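Local coordinates for protein dihydrodipicolinate synthase (Bacillus clausii KSM-K16, PDB 3E96) that probably catalyses the condensation of pyruvate with aspartate semialdehyde that opens the lysine branch of biosynthesis, at residues Ile170-Leu173 and Pro174-Ala177; Asn232-Asn235 and Asp236-Trp239; Asp31-His34 and Tyr35-Val39. All coordinates share one frame; numbering follows the deposited sequence.

Contact 1: Ile170-Leu173 and Pro174-Ala177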
loop_
_atom_site.group_PDB
_atom_site.type_symbol
_atom_site.label_atom_id
_atom_site.label_comp_id
_atom_site.label_asym_id
_atom_site.label_seq_id
_atom_site.Cartn_x
_atom_site.Cartn_y
_atom_site.Cartn_z
ATOM N N ILE B 170 0.738 -15.663 4.098
ATOM C CA ILE B 170 -0.697 -15.901 4.154
ATOM C C ILE B 170 -0.799 -17.008 5.195
ATOM O O ILE B 170 -0.275 -18.105 4.994
ATOM C CB ILE B 170 -1.244 -16.405 2.806
ATOM C CG1 ILE B 170 -0.977 -15.360 1.719
ATOM C CG2 ILE B 170 -2.740 -16.684 2.923
ATOM C CD1 ILE B 170 -1.411 -15.789 0.326
ATOM N N ASN B 171 -1.451 -16.720 6.318
ATOM C CA ASN B 171 -1.560 -17.709 7.382
ATOM C C ASN B 171 -2.643 -18.741 7.133
ATOM O O ASN B 171 -3.570 -18.910 7.923
ATOM C CB ASN B 171 -1.765 -17.009 8.728
ATOM C CG ASN B 171 -0.542 -16.210 9.146
ATOM O OD1 ASN B 171 0.596 -16.646 8.929
ATOM N ND2 ASN B 171 -0.761 -15.044 9.747
ATOM N N ASP B 172 -2.489 -19.437 6.015
ATOM C CA ASP B 172 -3.411 -20.478 5.598
ATOM C C ASP B 172 -2.513 -21.702 5.456
ATOM O O ASP B 172 -1.857 -21.878 4.428
ATOM C CB ASP B 172 -4.022 -20.099 4.248
ATOM C CG ASP B 172 -5.113 -21.052 3.814
ATOM O OD1 ASP B 172 -4.950 -22.268 4.016
ATOM O OD2 ASP B 172 -6.127 -20.582 3.258
ATOM N N LEU B 173 -2.459 -22.531 6.497
ATOM C CA LEU B 173 -1.589 -23.702 6.482
ATOM C C LEU B 173 -1.840 -24.698 5.347
ATOM O O LEU B 173 -0.887 -25.170 4.726
ATOM C CB LEU B 173 -1.620 -24.402 7.849
ATOM C CG LEU B 173 -0.796 -23.722 8.959
ATOM C CD1 LEU B 173 0.677 -23.722 8.590
ATOM C CD2 LEU B 173 -1.271 -22.301 9.176
ATOM N N PRO B 174 -3.109 -25.047 5.067
ATOM C CA PRO B 174 -3.325 -25.995 3.965
ATOM C C PRO B 174 -2.787 -25.427 2.653
ATOM O O PRO B 174 -2.194 -26.151 1.855
ATOM C CB PRO B 174 -4.844 -26.169 3.948
ATOM C CG PRO B 174 -5.193 -26.036 5.405
ATOM C CD PRO B 174 -4.361 -24.826 5.815
ATOM N N ARG B 175 -2.986 -24.127 2.429
ATOM C CA ARG B 175 -2.482 -23.498 1.210
ATOM C C ARG B 175 -0.964 -23.564 1.159
ATOM O O ARG B 175 -0.379 -23.925 0.137
ATOM C CB ARG B 175 -2.899 -22.027 1.123
ATOM C CG ARG B 175 -4.270 -21.786 0.539
ATOM C CD ARG B 175 -4.542 -20.287 0.399
ATOM N NE ARG B 175 -3.754 -19.649 -0.660
ATOM C CZ ARG B 175 -4.010 -18.432 -1.137
ATOM N NH1 ARG B 175 -5.023 -17.730 -0.643
ATOM N NH2 ARG B 175 -3.285 -17.927 -2.127
ATOM N N PHE B 176 -0.323 -23.200 2.266
ATOM C CA PHE B 176 1.130 -23.213 2.327
ATOM C C PHE B 176 1.685 -24.621 2.110
ATOM O O PHE B 176 2.594 -24.819 1.302
ATOM C CB PHE B 176 1.618 -22.657 3.673
ATOM C CG PHE B 176 3.110 -22.735 3.851
ATOM C CD1 PHE B 176 3.962 -22.013 3.021
ATOM C CD2 PHE B 176 3.662 -23.585 4.801
ATOM C CE1 PHE B 176 5.345 -22.144 3.133
ATOM C CE2 PHE B 176 5.041 -23.725 4.921
ATOM C CZ PHE B 176 5.886 -23.004 4.084
ATOM N N ALA B 177 1.129 -25.604 2.812
ATOM C CA ALA B 177 1.604 -26.979 2.671
ATOM C C ALA B 177 1.491 -27.479 1.231
ATOM O O ALA B 177 2.361 -28.212 0.749
ATOM C CB ALA B 177 0.828 -27.903 3.606
HETATM O O HOH W 1 -6.278 -18.047 2.236
#
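D172 and R175 meet through two torsions. With CG of D172 anti to its backbone N (chi1 -173°), the carboxylate turns forward over the first turn of helix 173-180; CG of R175 lies beside the backbone N, and a bend at chi3 (71°) carries the guanidinium back toward I170. D172 is the N-cap of the helix: its OD1 accepts from R175 N at 3.1 Å, the N-H coming from above the carboxylate plane. The aliphatic part of R175 runs across the carboxylate at about a right angle, with CD 3.3 Å from D172 OD2. D172 and R175 form no direct ion pair: a water donates to D172 OD2 (2.7 Å) and accepts from R175 NH1. I170 CD1 sits over one guanidinium face, toward its rim, 3.8 Å from R175 NH2. The charged end has its main partners outside the turn, in a salt bridge to D151 and bonds to the carbonyls of P147 and I149. Behind the cap, F176 N bonds to D172 O (3.0 Å) and A177 N to L173 O (2.8 Å), while P174, lacking an N-H, suits the first turn. F176 meets the rings of Y168 and F203. Together these bonds imply that a single aspartate closes the helix start and probably places a favourable negative charge, bridged by water, near an arginine already held by D151, P147 and I149.

Contact 2: Asn232-Asn235 and Asp236-Trp239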
loop_
_atom_site.group_PDB
_atom_site.type_symbol
_atom_site.label_atom_id
_atom_site.label_comp_id
_atom_site.label_asym_id
_atom_site.label_seq_id
_atom_site.Cartn_x
_atom_site.Cartn_y
_atom_site.Cartn_z
ATOM N N ASN B 232 16.024 -29.028 15.892
ATOM C CA ASN B 232 16.316 -30.250 16.640
ATOM C C ASN B 232 15.081 -31.118 16.823
ATOM O O ASN B 232 15.158 -32.198 17.411
ATOM C CB ASN B 232 16.885 -29.918 18.020
ATOM C CG ASN B 232 18.211 -29.200 17.947
ATOM O OD1 ASN B 232 19.022 -29.463 17.061
ATOM N ND2 ASN B 232 18.448 -28.297 18.890
ATOM N N ASN B 233 13.943 -30.647 16.327
ATOM C CA ASN B 233 12.695 -31.385 16.463
ATOM C C ASN B 233 12.379 -31.627 17.932
ATOM O O ASN B 233 11.825 -32.663 18.303
ATOM C CB ASN B 233 12.779 -32.717 15.717
ATOM C CG ASN B 233 12.892 -32.532 14.218
ATOM O OD1 ASN B 233 12.007 -31.953 13.588
ATOM N ND2 ASN B 233 13.983 -33.016 13.640
ATOM N N ASP B 234 12.747 -30.663 18.769
ATOM C CA ASP B 234 12.485 -30.743 20.201
ATOM C C ASP B 234 11.123 -30.087 20.426
ATOM O O ASP B 234 11.040 -28.911 20.790
ATOM C CB ASP B 234 13.560 -29.981 20.973
ATOM C CG ASP B 234 13.450 -30.171 22.471
ATOM O OD1 ASP B 234 12.359 -30.542 22.959
ATOM O OD2 ASP B 234 14.458 -29.933 23.166
ATOM N N ASN B 235 10.061 -30.854 20.196
ATOM C CA ASN B 235 8.693 -30.361 20.335
ATOM C C ASN B 235 8.354 -29.676 21.654
ATOM O O ASN B 235 7.742 -28.608 21.658
ATOM C CB ASN B 235 7.708 -31.504 20.084
ATOM C CG ASN B 235 7.694 -31.950 18.636
ATOM O OD1 ASN B 235 7.188 -33.024 18.311
ATOM N ND2 ASN B 235 8.239 -31.117 17.753
ATOM N N ASP B 236 8.734 -30.277 22.775
ATOM C CA ASP B 236 8.431 -29.666 24.062
ATOM C C ASP B 236 9.049 -28.274 24.176
ATOM O O ASP B 236 8.426 -27.358 24.710
ATOM C CB ASP B 236 8.917 -30.550 25.213
ATOM C CG ASP B 236 8.208 -31.895 25.259
ATOM O OD1 ASP B 236 7.105 -32.014 24.683
ATOM O OD2 ASP B 236 8.752 -32.831 25.885
ATOM N N ALA B 237 10.271 -28.119 23.672
ATOM C CA ALA B 237 10.957 -26.829 23.719
ATOM C C ALA B 237 10.282 -25.821 22.791
ATOM O O ALA B 237 10.106 -24.656 23.146
ATOM C CB ALA B 237 12.423 -26.996 23.325
ATOM N N VAL B 238 9.910 -26.275 21.598
ATOM C CA VAL B 238 9.253 -25.405 20.628
ATOM C C VAL B 238 8.008 -24.763 21.226
ATOM O O VAL B 238 7.851 -23.543 21.194
ATOM C CB VAL B 238 8.840 -26.195 19.360
ATOM C CG1 VAL B 238 7.907 -25.352 18.488
ATOM C CG2 VAL B 238 10.079 -26.586 18.574
ATOM N N TRP B 239 7.127 -25.586 21.781
ATOM C CA TRP B 239 5.889 -25.081 22.361
ATOM C C TRP B 239 6.115 -24.195 23.574
ATOM O O TRP B 239 5.365 -23.246 23.804
ATOM C CB TRP B 239 4.962 -26.248 22.707
ATOM C CG TRP B 239 4.529 -26.997 21.485
ATOM C CD1 TRP B 239 4.749 -28.314 21.207
ATOM C CD2 TRP B 239 3.838 -26.456 20.350
ATOM N NE1 TRP B 239 4.242 -28.628 19.969
ATOM C CE2 TRP B 239 3.676 -27.507 19.420
ATOM C CE3 TRP B 239 3.339 -25.186 20.028
ATOM C CZ2 TRP B 239 3.038 -27.326 18.186
ATOM C CZ3 TRP B 239 2.705 -25.006 18.801
ATOM C CH2 TRP B 239 2.561 -26.072 17.896
HETATM O O HOH W 2 10.647 -32.861 23.055
#
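The carboxylate of D234 reaches forward to A237, the residue three places on, and OD1 accepts from A237 N at 3.3 Å. The N-H comes from well above the carboxylate plane, 65° out of it, in a rather long capping bond with a reasonably straight approach (157°). A chi1 of -173° throws the carboxylate of D234 forward over the start of the helix. A water extends the cap to a second backbone N-H, donating to D234 OD1 (2.9 Å) and accepting from D236 N, so one oxygen serves two amides, one directly and one through solvent. Two regular helical bonds follow: V238 N to D234 O at 3.0 Å and W239 N to N235 O at 3.1 Å.

Around these bonds the packing is light. The methyl of A237 lies against the flat carboxylate, 3.4 Å from D234 CG, and CG2 of V238 rests 3.4 Å from D234 O. The indole of W239 leans back over the turn, bringing CD1 to 3.0 Å from N235 O. Further out, that ring meets W242 edge-to-face and also contacts F202, while A237 and V238 face A229 on the preceding helix 220-231, V238 touching L230 as well.

One step before the cap, N233 takes a positive phi and ends helix 220-231 in a Schellman motif. The carboxylate of D236 stays near that of D234 without contact; the two like charges would repel each other, a cost the helix N-terminus probably offsets. The whole is typical of a tight helix-to-helix connection, a Schellman C-cap followed at once by an aspartate N-cap, here joining helices 220-231 and 235-252 at the protein surface.

Contact 3: Asp31-His34 and Tyr35-Val39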
loop_
_atom_site.group_PDB
_atom_site.type_symbol
_atom_site.label_atom_id
_atom_site.label_comp_id
_atom_site.label_asym_id
_atom_site.label_seq_id
_atom_site.Cartn_x
_atom_site.Cartn_y
_atom_site.Cartn_z
ATOM N N ASP B 31 18.135 8.117 13.051
ATOM C CA ASP B 31 19.316 8.196 13.901
ATOM C C ASP B 31 20.144 6.984 13.511
ATOM O O ASP B 31 19.875 5.867 13.955
ATOM C CB ASP B 31 18.954 8.109 15.383
ATOM C CG ASP B 31 20.156 8.339 16.282
ATOM O OD1 ASP B 31 21.230 7.769 15.995
ATOM O OD2 ASP B 31 20.025 9.084 17.277
ATOM N N TRP B 32 21.146 7.209 12.669
ATOM C CA TRP B 32 21.989 6.127 12.193
ATOM C C TRP B 32 22.836 5.491 13.286
ATOM O O TRP B 32 23.238 4.335 13.165
ATOM C CB TRP B 32 22.870 6.623 11.048
ATOM C CG TRP B 32 22.079 7.016 9.835
ATOM C CD1 TRP B 32 22.008 8.257 9.269
ATOM C CD2 TRP B 32 21.250 6.161 9.033
ATOM N NE1 TRP B 32 21.190 8.229 8.162
ATOM C CE2 TRP B 32 20.710 6.955 7.996
ATOM C CE3 TRP B 32 20.911 4.801 9.093
ATOM C CZ2 TRP B 32 19.850 6.434 7.020
ATOM C CZ3 TRP B 32 20.053 4.282 8.120
ATOM C CH2 TRP B 32 19.535 5.100 7.100
ATOM N N HIS B 33 23.122 6.242 14.346
ATOM C CA HIS B 33 23.897 5.683 15.443
ATOM C C HIS B 33 23.036 4.604 16.086
ATOM O O HIS B 33 23.509 3.505 16.387
ATOM C CB HIS B 33 24.238 6.758 16.479
ATOM C CG HIS B 33 25.027 6.241 17.641
ATOM N ND1 HIS B 33 26.258 5.638 17.494
ATOM C CD2 HIS B 33 24.756 6.226 18.968
ATOM C CE1 HIS B 33 26.712 5.273 18.680
ATOM N NE2 HIS B 33 25.819 5.617 19.592
ATOM N N HIS B 34 21.761 4.919 16.291
ATOM C CA HIS B 34 20.848 3.953 16.885
ATOM C C HIS B 34 20.648 2.783 15.928
ATOM O O HIS B 34 20.481 1.642 16.358
ATOM C CB HIS B 34 19.508 4.618 17.210
ATOM C CG HIS B 34 19.583 5.592 18.347
ATOM N ND1 HIS B 34 18.504 6.346 18.754
ATOM C CD2 HIS B 34 20.603 5.913 19.179
ATOM C CE1 HIS B 34 18.854 7.088 19.791
ATOM N NE2 HIS B 34 20.122 6.844 20.069
ATOM N N TYR B 35 20.674 3.064 14.630
ATOM C CA TYR B 35 20.507 2.002 13.642
ATOM C C TYR B 35 21.676 1.026 13.753
ATOM O O TYR B 35 21.491 -0.191 13.723
ATOM C CB TYR B 35 20.450 2.576 12.222
ATOM C CG TYR B 35 20.123 1.528 11.181
ATOM C CD1 TYR B 35 18.887 0.872 11.190
ATOM C CD2 TYR B 35 21.057 1.160 10.214
ATOM C CE1 TYR B 35 18.595 -0.128 10.265
ATOM C CE2 TYR B 35 20.778 0.158 9.282
ATOM C CZ TYR B 35 19.543 -0.482 9.317
ATOM O OH TYR B 35 19.267 -1.485 8.419
ATOM N N LYS B 36 22.885 1.564 13.887
ATOM C CA LYS B 36 24.069 0.722 14.013
ATOM C C LYS B 36 23.945 -0.176 15.240
ATOM O O LYS B 36 24.309 -1.353 15.197
ATOM C CB LYS B 36 25.330 1.588 14.124
ATOM C CG LYS B 36 26.596 0.804 14.433
ATOM C CD LYS B 36 27.823 1.709 14.373
ATOM C CE LYS B 36 28.941 1.183 15.263
ATOM N NZ LYS B 36 29.308 -0.219 14.950
ATOM N N GLU B 37 23.439 0.386 16.332
ATOM C CA GLU B 37 23.254 -0.369 17.567
ATOM C C GLU B 37 22.287 -1.527 17.346
ATOM O O GLU B 37 22.469 -2.617 17.890
ATOM C CB GLU B 37 22.700 0.535 18.669
ATOM C CG GLU B 37 23.716 1.483 19.278
ATOM C CD GLU B 37 23.072 2.505 20.195
ATOM O OE1 GLU B 37 22.105 2.149 20.901
ATOM O OE2 GLU B 37 23.541 3.666 20.216
ATOM N N THR B 38 21.254 -1.273 16.552
ATOM C CA THR B 38 20.244 -2.281 16.249
ATOM C C THR B 38 20.847 -3.382 15.383
ATOM O O THR B 38 20.660 -4.571 15.648
ATOM C CB THR B 38 19.053 -1.646 15.510
ATOM O OG1 THR B 38 18.492 -0.610 16.324
ATOM C CG2 THR B 38 17.985 -2.687 15.221
ATOM N N VAL B 39 21.570 -2.980 14.347
ATOM C CA VAL B 39 22.219 -3.937 13.464
ATOM C C VAL B 39 23.163 -4.821 14.277
ATOM O O VAL B 39 23.169 -6.042 14.115
ATOM C CB VAL B 39 23.020 -3.218 12.363
ATOM C CG1 VAL B 39 23.891 -4.221 11.609
ATOM C CG2 VAL B 39 22.067 -2.517 11.404
#
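W32 and Y35 stand side by side on the first turn of helix 32-43, an aspartate-capped helix that crosses from strand 15-17 to strand 49-50 in a beta-alpha-beta unit of the TIM barrel. Their rings form an offset edge-to-face pair: the indole turns its edge to the face of the phenol, the planes 85° apart. The ring centroids are 5.6 Å apart. At the closest point W32 CE3 is 3.8 Å from Y35 CD2. Y35 swings its ring away from the backbone N (chi1 -174°), whereas W32 keeps CG beside its own, and these choices bring the rings together along helix 64-78. There R73 makes a cation-pi contact with W32, and Y35 OH bonds to T74.

Elsewhere on the turn the flat groups are histidines and a carboxylate. The ring of H33 stands at 83° to the carboxylate of E37 and crosses it obliquely; that of H34, also steeply inclined, runs alongside. E37 OE2 comes within 3.1 Å of H33 NE2, but the angle is too poor for a hydrogen bond. D31 caps the helix: OD1 accepts from H34 N at 2.9 Å. Backbone bonds then run from Y35 N to D31 O and from K36 N to W32 O. The second oxygen of the cap, D31 OD2, settles over the centre of the H34 imidazole, 3.3 Å above its plane.

Overall arrangement
All three contacts are helix beginnings capped by an aspartate, and they differ in what surrounds the cap. Contacts 1 and 3 are partly buried and belong to the barrel's helical layer, on opposite sides of the chain's centre with their own centres about 35 Å apart. Contact 2 lies at the surface, away from the annotated sites, and joins two successive helices that follow the last barrel strand, 210-213. Water extends its cap to a second backbone N-H, whereas in contact 1 it bridges the aspartate's other oxygen and an arginine. Contact 3 alone has an aromatic pair between its own two segments, lying against helix 64-78; the rings of contacts 1 and 2 meet aromatic residues elsewhere. No two contacts touch.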